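Side-chain contacts in pyruvate kinase (Toxoplasma gondii, PDB 3GG8), which catalyses the last step of glycolysis, the transfer of a phosphoryl group from phosphoenolpyruvate to ADP, giving pyruvate and ATP: residues L293-M298 against V337-D342; A328-V333 against A364-E369; H492-K495 against S501-L504. One frame throughout, in Å; residues are numbered along the deposited sequence.

Interaction 1: L293-M298 against V337-D342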
loop_
_atom_site.group_PDB
_atom_site.type_symbol
_atom_site.label_atom_id
_atom_site.label_comp_id
_atom_site.label_asym_id
_atom_site.label_seq_id
_atom_site.Cartn_x
_atom_site.Cartn_y
_atom_site.Cartn_z
ATOM N N LEU C 293 -1.959 1.935 -28.677
ATOM C CA LEU C 293 -1.362 2.758 -27.610
ATOM C C LEU C 293 -2.134 4.072 -27.393
ATOM O O LEU C 293 -2.528 4.397 -26.264
ATOM C CB LEU C 293 0.103 3.075 -27.927
ATOM C CG LEU C 293 1.163 1.998 -27.721
ATOM C CD1 LEU C 293 2.489 2.462 -28.309
ATOM C CD2 LEU C 293 1.338 1.636 -26.238
ATOM N N ALA C 294 -2.356 4.812 -28.482
ATOM C CA ALA C 294 -3.170 6.029 -28.467
ATOM C C ALA C 294 -4.560 5.803 -27.861
ATOM O O ALA C 294 -4.998 6.590 -27.017
ATOM C CB ALA C 294 -3.277 6.623 -29.867
ATOM N N GLN C 295 -5.249 4.736 -28.273
ATOM C CA GLN C 295 -6.588 4.443 -27.724
ATOM C C GLN C 295 -6.515 4.324 -26.199
ATOM O O GLN C 295 -7.269 4.996 -25.481
ATOM C CB GLN C 295 -7.174 3.149 -28.319
ATOM C CG GLN C 295 -8.344 2.567 -27.516
ATOM C CD GLN C 295 -9.002 1.393 -28.187
ATOM O OE1 GLN C 295 -9.152 1.369 -29.414
ATOM N NE2 GLN C 295 -9.419 0.406 -27.389
ATOM N N LYS C 296 -5.600 3.470 -25.731
ATOM C CA LYS C 296 -5.390 3.199 -24.316
ATOM C C LYS C 296 -5.138 4.455 -23.522
ATOM O O LYS C 296 -5.731 4.649 -22.456
ATOM C CB LYS C 296 -4.184 2.274 -24.118
ATOM C CG LYS C 296 -4.551 0.823 -24.081
ATOM C CD LYS C 296 -3.331 -0.073 -23.734
ATOM C CE LYS C 296 -3.799 -1.432 -23.165
ATOM N NZ LYS C 296 -4.821 -2.132 -24.047
ATOM N N MET C 297 -4.228 5.277 -24.044
ATOM C CA MET C 297 -3.847 6.550 -23.451
ATOM C C MET C 297 -5.019 7.514 -23.373
ATOM O O MET C 297 -5.204 8.163 -22.354
ATOM C CB MET C 297 -2.661 7.162 -24.224
ATOM C CG MET C 297 -2.299 8.646 -23.943
ATOM S SD MET C 297 -2.942 9.900 -25.108
ATOM C CE MET C 297 -2.208 9.448 -26.674
ATOM N N MET C 298 -5.803 7.601 -24.440
ATOM C CA MET C 298 -6.916 8.550 -24.502
ATOM C C MET C 298 -8.082 8.141 -23.608
ATOM O O MET C 298 -8.808 8.999 -23.091
ATOM C CB MET C 298 -7.400 8.725 -25.936
ATOM C CG MET C 298 -6.547 9.680 -26.769
ATOM S SD MET C 298 -7.256 10.001 -28.398
ATOM C CE MET C 298 -6.990 8.399 -29.182
ATOM N N VAL C 337 -13.569 -2.099 -23.606
ATOM C CA VAL C 337 -14.228 -2.135 -22.288
ATOM C C VAL C 337 -13.187 -2.238 -21.163
ATOM O O VAL C 337 -13.255 -1.506 -20.171
ATOM C CB VAL C 337 -15.286 -3.277 -22.194
ATOM C CG1 VAL C 337 -15.853 -3.400 -20.784
ATOM C CG2 VAL C 337 -16.416 -3.053 -23.209
ATOM N N LEU C 338 -12.202 -3.121 -21.350
ATOM C CA LEU C 338 -11.168 -3.328 -20.348
ATOM C C LEU C 338 -10.179 -2.176 -20.267
ATOM O O LEU C 338 -9.564 -1.965 -19.230
ATOM C CB LEU C 338 -10.437 -4.653 -20.574
ATOM C CG LEU C 338 -11.276 -5.871 -20.190
ATOM C CD1 LEU C 338 -10.707 -7.099 -20.843
ATOM C CD2 LEU C 338 -11.334 -6.014 -18.680
ATOM N N ASP C 339 -10.014 -1.455 -21.370
ATOM C CA ASP C 339 -9.225 -0.229 -21.407
ATOM C C ASP C 339 -9.918 0.824 -20.534
ATOM O O ASP C 339 -9.261 1.712 -19.993
ATOM C CB ASP C 339 -9.152 0.320 -22.842
ATOM C CG ASP C 339 -8.030 -0.298 -23.676
ATOM O OD1 ASP C 339 -7.356 -1.251 -23.199
ATOM O OD2 ASP C 339 -7.835 0.200 -24.820
ATOM N N GLY C 340 -11.248 0.735 -20.449
ATOM C CA GLY C 340 -12.042 1.606 -19.585
ATOM C C GLY C 340 -13.089 2.440 -20.293
ATOM O O GLY C 340 -13.555 3.438 -19.753
ATOM N N THR C 341 -13.488 2.029 -21.488
ATOM C CA THR C 341 -14.379 2.849 -22.313
ATOM C C THR C 341 -15.780 3.001 -21.710
ATOM O O THR C 341 -16.299 2.065 -21.111
ATOM C CB THR C 341 -14.475 2.314 -23.783
ATOM O OG1 THR C 341 -14.984 3.352 -24.637
ATOM C CG2 THR C 341 -15.382 1.080 -23.864
ATOM N N ASP C 342 -16.377 4.181 -21.880
ATOM C CA ASP C 342 -17.728 4.424 -21.411
ATOM C C ASP C 342 -18.718 3.851 -22.386
ATOM O O ASP C 342 -19.710 3.237 -21.965
ATOM C CB ASP C 342 -17.997 5.921 -21.216
ATOM C CG ASP C 342 -17.306 6.475 -19.978
ATOM O OD1 ASP C 342 -17.884 6.379 -18.871
ATOM O OD2 ASP C 342 -16.176 6.994 -20.111
HETATM O O HOH W 1 -6.696 2.390 -20.760
#
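The carboxylate of D339 meets two neighbouring side chains of helix 288-305, K296 and Q295, one at each oxygen. The ionic part is a salt bridge from K296. Its NZ lies 2.8 Å from D339 OD1 and takes the syn lone pair, on the side of the other oxygen. The lysine chain runs extended as far as CE and then bends at its last torsion (chi4 52°). That bend carries NZ to OD1, while CG of K296 lies 3.4 Å from D339 OD2. The lysine crosses the aspartate at about a right angle, and its CG as well as its NZ touches the carboxylate.

The amide part is a hydrogen bond from Q295. Its NE2 donates to D339 OD2 at 3.0 Å. It comes from above the carboxylate plane, and the amide and carboxylate planes stand 76° apart. The glutamine chain is extended, which lets its end reach across to the aspartate. The other end of the same amide, OE1, accepts from R279.

Both helices pack outside the parallel eight-stranded barrel of pyruvate kinase, a TIM barrel. Helix 288-305 comes just before strand 309-312, and helix 327-339 just before strand 343-346. D339 is the last residue of its helix. G340, with positive phi, is the C-prime residue of a Schellman motif, in which T341 N pairs with A336 O, and G340 N pairs weakly with V337 O.

The backbones are joined by water. One water donates to K296 O at 3.0 Å and to D339 O at 2.8 Å, so it bridges the two residues that also form the salt bridge.

Packing reaches beyond this chain. K296 touches L338 of the second subunit, and L338 touches K296 of that subunit in return.

Interaction 2: A328-V333 against A364-E369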
loop_
_atom_site.group_PDB
_atom_site.type_symbol
_atom_site.label_atom_id
_atom_site.label_comp_id
_atom_site.label_asym_id
_atom_site.label_seq_id
_atom_site.Cartn_x
_atom_site.Cartn_y
_atom_site.Cartn_z
ATOM N N ALA C 328 -11.471 -12.068 -33.463
ATOM C CA ALA C 328 -10.695 -10.842 -33.330
ATOM C C ALA C 328 -11.573 -9.638 -33.006
ATOM O O ALA C 328 -11.177 -8.767 -32.237
ATOM C CB ALA C 328 -9.858 -10.584 -34.593
ATOM N N GLU C 329 -12.762 -9.599 -33.593
ATOM C CA GLU C 329 -13.690 -8.479 -33.425
ATOM C C GLU C 329 -14.255 -8.419 -32.007
ATOM O O GLU C 329 -14.297 -7.349 -31.397
ATOM C CB GLU C 329 -14.830 -8.598 -34.435
ATOM C CG GLU C 329 -14.399 -8.268 -35.867
ATOM C CD GLU C 329 -15.522 -8.455 -36.886
ATOM O OE1 GLU C 329 -16.410 -9.330 -36.691
ATOM O OE2 GLU C 329 -15.500 -7.720 -37.888
ATOM N N ALA C 330 -14.712 -9.570 -31.508
ATOM C CA ALA C 330 -15.175 -9.712 -30.133
ATOM C C ALA C 330 -14.075 -9.303 -29.149
ATOM O O ALA C 330 -14.337 -8.563 -28.213
ATOM C CB ALA C 330 -15.629 -11.143 -29.861
ATOM N N ALA C 331 -12.849 -9.774 -29.382
ATOM C CA ALA C 331 -11.697 -9.414 -28.556
ATOM C C ALA C 331 -11.435 -7.895 -28.608
ATOM O O ALA C 331 -11.123 -7.252 -27.587
ATOM C CB ALA C 331 -10.466 -10.190 -29.005
ATOM N N ASP C 332 -11.564 -7.318 -29.795
ATOM C CA ASP C 332 -11.267 -5.904 -29.959
ATOM C C ASP C 332 -12.257 -5.055 -29.145
ATOM O O ASP C 332 -11.853 -4.106 -28.466
ATOM C CB ASP C 332 -11.270 -5.536 -31.447
ATOM C CG ASP C 332 -11.111 -4.038 -31.698
ATOM O OD1 ASP C 332 -10.306 -3.368 -31.015
ATOM O OD2 ASP C 332 -11.803 -3.534 -32.601
ATOM N N VAL C 333 -13.532 -5.441 -29.174
ATOM C CA VAL C 333 -14.585 -4.749 -28.405
ATOM C C VAL C 333 -14.384 -4.931 -26.900
ATOM O O VAL C 333 -14.486 -3.968 -26.130
ATOM C CB VAL C 333 -15.992 -5.244 -28.803
ATOM C CG1 VAL C 333 -17.065 -4.740 -27.823
ATOM C CG2 VAL C 333 -16.315 -4.828 -30.210
ATOM N N ALA C 364 -23.733 -6.263 -26.547
ATOM C CA ALA C 364 -24.171 -6.308 -25.142
ATOM C C ALA C 364 -23.592 -7.537 -24.458
ATOM O O ALA C 364 -23.148 -7.463 -23.316
ATOM C CB ALA C 364 -25.682 -6.331 -25.057
ATOM N N ARG C 365 -23.596 -8.664 -25.170
ATOM C CA ARG C 365 -23.005 -9.910 -24.674
ATOM C C ARG C 365 -21.494 -9.782 -24.492
ATOM O O ARG C 365 -20.982 -10.193 -23.473
ATOM C CB ARG C 365 -23.307 -11.080 -25.610
ATOM C CG ARG C 365 -24.678 -11.709 -25.445
ATOM C CD ARG C 365 -24.804 -12.947 -26.332
ATOM N NE ARG C 365 -25.488 -12.663 -27.600
ATOM C CZ ARG C 365 -26.810 -12.766 -27.780
ATOM N NH1 ARG C 365 -27.348 -12.489 -28.969
ATOM N NH2 ARG C 365 -27.597 -13.151 -26.775
ATOM N N ILE C 366 -20.796 -9.205 -25.474
ATOM C CA ILE C 366 -19.333 -9.036 -25.394
ATOM C C ILE C 366 -18.973 -8.071 -24.268
ATOM O O ILE C 366 -17.997 -8.279 -23.567
ATOM C CB ILE C 366 -18.704 -8.511 -26.698
ATOM C CG1 ILE C 366 -18.902 -9.492 -27.849
ATOM C CG2 ILE C 366 -17.203 -8.257 -26.515
ATOM C CD1 ILE C 366 -18.781 -8.824 -29.221
ATOM N N CYS C 367 -19.784 -7.029 -24.096
ATOM C CA CYS C 367 -19.589 -6.085 -22.997
ATOM C C CYS C 367 -19.711 -6.809 -21.673
ATOM O O CYS C 367 -18.831 -6.699 -20.821
ATOM C CB CYS C 367 -20.596 -4.941 -23.062
ATOM S SG CYS C 367 -20.163 -3.698 -24.311
ATOM N N TYR C 368 -20.790 -7.573 -21.514
ATOM C CA TYR C 368 -21.008 -8.300 -20.286
ATOM C C TYR C 368 -19.817 -9.176 -19.941
ATOM O O TYR C 368 -19.380 -9.160 -18.795
ATOM C CB TYR C 368 -22.303 -9.129 -20.312
ATOM C CG TYR C 368 -22.547 -9.854 -19.007
ATOM C CD1 TYR C 368 -22.056 -11.154 -18.806
ATOM C CD2 TYR C 368 -23.225 -9.235 -17.955
ATOM C CE1 TYR C 368 -22.258 -11.833 -17.593
ATOM C CE2 TYR C 368 -23.434 -9.910 -16.728
ATOM C CZ TYR C 368 -22.944 -11.203 -16.566
ATOM O OH TYR C 368 -23.151 -11.873 -15.380
ATOM N N GLU C 369 -19.299 -9.930 -20.913
ATOM C CA GLU C 369 -18.192 -10.877 -20.655
ATOM C C GLU C 369 -16.893 -10.181 -20.288
ATOM O O GLU C 369 -16.117 -10.701 -19.493
ATOM C CB GLU C 369 -17.930 -11.768 -21.860
ATOM C CG GLU C 369 -19.099 -12.598 -22.280
ATOM C CD GLU C 369 -19.324 -13.822 -21.406
ATOM O OE1 GLU C 369 -18.613 -14.034 -20.398
ATOM O OE2 GLU C 369 -20.231 -14.593 -21.747
#
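I366 of helix 356-371 reaches across to A330 and V333, which lie one helical turn apart on helix 327-339. Its CB points toward that helix and carries two branches, and the branches part at once.

The short branch is CG2. It stands anti to the backbone N of I366 and comes closest of all the side-chain atoms. I366 CG2 lies 3.3 Å from the carbonyl oxygen A330 O, a methyl group set against a backbone oxygen. The same methyl meets the valine: I366 CG2 is 3.8 Å from V333 CG1, and V333 CB is 4.0 Å away from it. CG1 of V333 also stands anti to its own backbone N (chi1 169°), which turns it to this methyl. The two side chains cross at about a right angle.

The long branch starts at CG1, and I366 CG1 is 4.2 Å from A330 CB. It runs on to CD1 in a nearly extended course (chi2 158°). There the tip lies over the alanine, with I366 CD1 3.8 Å from A330 CA and 4.0 Å from A330 CB. The small alanine lets the backbones come near: the CA atoms of A330 and I366 are 6.3 Å apart. No hydrogen bond crosses between the two segments. The side chains that meet are apolar and the contact is buried.

Other groups close round it. I366 also touches A334, and V333 touches L316. E289 of the second subunit packs on A330 and on I366, so the pair of helices takes part in the subunit interface.

The two helices lie side by side on the outside of the barrel: 327-339 comes before strand 343-346, the last of the eight, and 356-371 after it. Such packing of helices around the strands is typical of the TIM-barrel fold.

Interaction 3: H492-K495 against S501-L504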
loop_
_atom_site.group_PDB
_atom_site.type_symbol
_atom_site.label_atom_id
_atom_site.label_comp_id
_atom_site.label_asym_id
_atom_site.label_seq_id
_atom_site.Cartn_x
_atom_site.Cartn_y
_atom_site.Cartn_z
ATOM N N HIS C 492 -26.287 12.880 -2.609
ATOM C CA HIS C 492 -26.889 14.083 -3.132
ATOM C C HIS C 492 -25.851 15.185 -3.177
ATOM O O HIS C 492 -25.420 15.693 -2.149
ATOM C CB HIS C 492 -28.103 14.512 -2.304
ATOM C CG HIS C 492 -28.989 15.502 -2.997
ATOM N ND1 HIS C 492 -28.514 16.426 -3.903
ATOM C CD2 HIS C 492 -30.324 15.715 -2.914
ATOM C CE1 HIS C 492 -29.516 17.159 -4.356
ATOM N NE2 HIS C 492 -30.625 16.748 -3.771
ATOM N N GLY C 493 -25.430 15.524 -4.387
ATOM C CA GLY C 493 -24.720 16.779 -4.636
ATOM C C GLY C 493 -25.742 17.906 -4.760
ATOM O O GLY C 493 -26.673 17.824 -5.571
ATOM N N MET C 494 -25.581 18.943 -3.941
ATOM C CA MET C 494 -26.478 20.099 -3.967
ATOM C C MET C 494 -25.712 21.329 -4.442
ATOM O O MET C 494 -24.548 21.516 -4.076
ATOM C CB MET C 494 -27.108 20.342 -2.592
ATOM C CG MET C 494 -27.662 19.078 -1.936
ATOM S SD MET C 494 -28.618 19.400 -0.436
ATOM C CE MET C 494 -28.703 17.759 0.294
ATOM N N LYS C 495 -26.376 22.152 -5.257
ATOM C CA LYS C 495 -25.748 23.298 -5.939
ATOM C C LYS C 495 -24.435 22.862 -6.609
ATOM O O LYS C 495 -23.376 23.480 -6.412
ATOM C CB LYS C 495 -25.516 24.464 -4.964
ATOM C CG LYS C 495 -26.783 25.085 -4.377
ATOM C CD LYS C 495 -26.429 26.136 -3.336
ATOM C CE LYS C 495 -27.669 26.789 -2.752
ATOM N NZ LYS C 495 -27.313 27.916 -1.839
ATOM N N SER C 501 -21.873 24.910 -2.758
ATOM C CA SER C 501 -21.922 23.452 -2.840
ATOM C C SER C 501 -21.963 22.795 -1.456
ATOM O O SER C 501 -21.417 23.315 -0.472
ATOM C CB SER C 501 -20.756 22.895 -3.669
ATOM O OG SER C 501 -20.629 23.573 -4.914
ATOM N N SER C 502 -22.627 21.644 -1.414
ATOM C CA SER C 502 -22.920 20.902 -0.196
ATOM C C SER C 502 -23.234 19.482 -0.644
ATOM O O SER C 502 -23.940 19.288 -1.632
ATOM C CB SER C 502 -24.123 21.515 0.519
ATOM O OG SER C 502 -24.851 20.522 1.214
ATOM N N ASN C 503 -22.691 18.491 0.055
ATOM C CA ASN C 503 -22.718 17.120 -0.439
ATOM C C ASN C 503 -23.057 16.078 0.617
ATOM O O ASN C 503 -22.420 16.015 1.663
ATOM C CB ASN C 503 -21.381 16.777 -1.097
ATOM C CG ASN C 503 -21.244 17.368 -2.476
ATOM O OD1 ASN C 503 -21.471 16.680 -3.469
ATOM N ND2 ASN C 503 -20.895 18.655 -2.553
ATOM N N LEU C 504 -24.044 15.245 0.308
ATOM C CA LEU C 504 -24.622 14.308 1.259
ATOM C C LEU C 504 -24.317 12.870 0.878
ATOM O O LEU C 504 -24.181 12.536 -0.290
ATOM C CB LEU C 504 -26.140 14.502 1.310
ATOM C CG LEU C 504 -27.002 13.552 2.151
ATOM C CD1 LEU C 504 -26.919 13.879 3.657
ATOM C CD2 LEU C 504 -28.460 13.576 1.671
#
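The side-chain amide of N503 meets G493 across the hairpin, with N503 OD1 3.5 Å from G493 CA. The imidazole ring of H492 lies on the other side of the sheet. One of its faces carries M494 CG, from the same strand, 3.3 Å above the ring plane and displaced from the ring centre toward its edge. At the edge of the ring, ND1 donates a weak hydrogen bond to the backbone oxygen G493 O. These residues sit on an antiparallel beta hairpin, strands 487-494 and 502-509, in the alpha/beta domain of pyruvate kinase.

H492 and L504 form a hydrogen-bonded pair, as do M494 and S502. G493 and N503 between them are a non-hydrogen-bonded pair. L504 N donates to H492 O at 2.9 Å. M494 N donates to S502 O at 2.9 Å.

H492, M494, S502 and L504 share one face. There H492 CB is 4.1 Å from L504 CD2. From CG outward the M494 chain is extended (chi2 -171°), which brings M494 CE to 4.3 Å from L504 CB. S502 OG is buried here with no partner in the model.

S502, N503 and L504 also pair with an antiparallel strand of the third subunit, which continues the sheet. Next to the M494 and S502 pair, S501 OG donates to K495 O at 3.1 Å.

Interactions 1 and 2 are neighbours in the helical layer around the barrel, with centres about 14 Å apart. They share helix 327-339, and V337 of one touches C367 of the other, with V337 CG2 4.0 Å from C367 SG. Along the chain their segments alternate: 293-298, 328-333, 337-342, 364-369. Both touch the second subunit. Interaction 3 comes later in the chain, in the alpha/beta domain. Its centre lies about 31 Å from that of interaction 1 and about 37 Å from that of interaction 2, and it touches neither. It faces the third subunit. The three contacts thus lie beside two different interfaces of the four-chain assembly, one bordered by barrel helices and the other crossed by a continuous sheet.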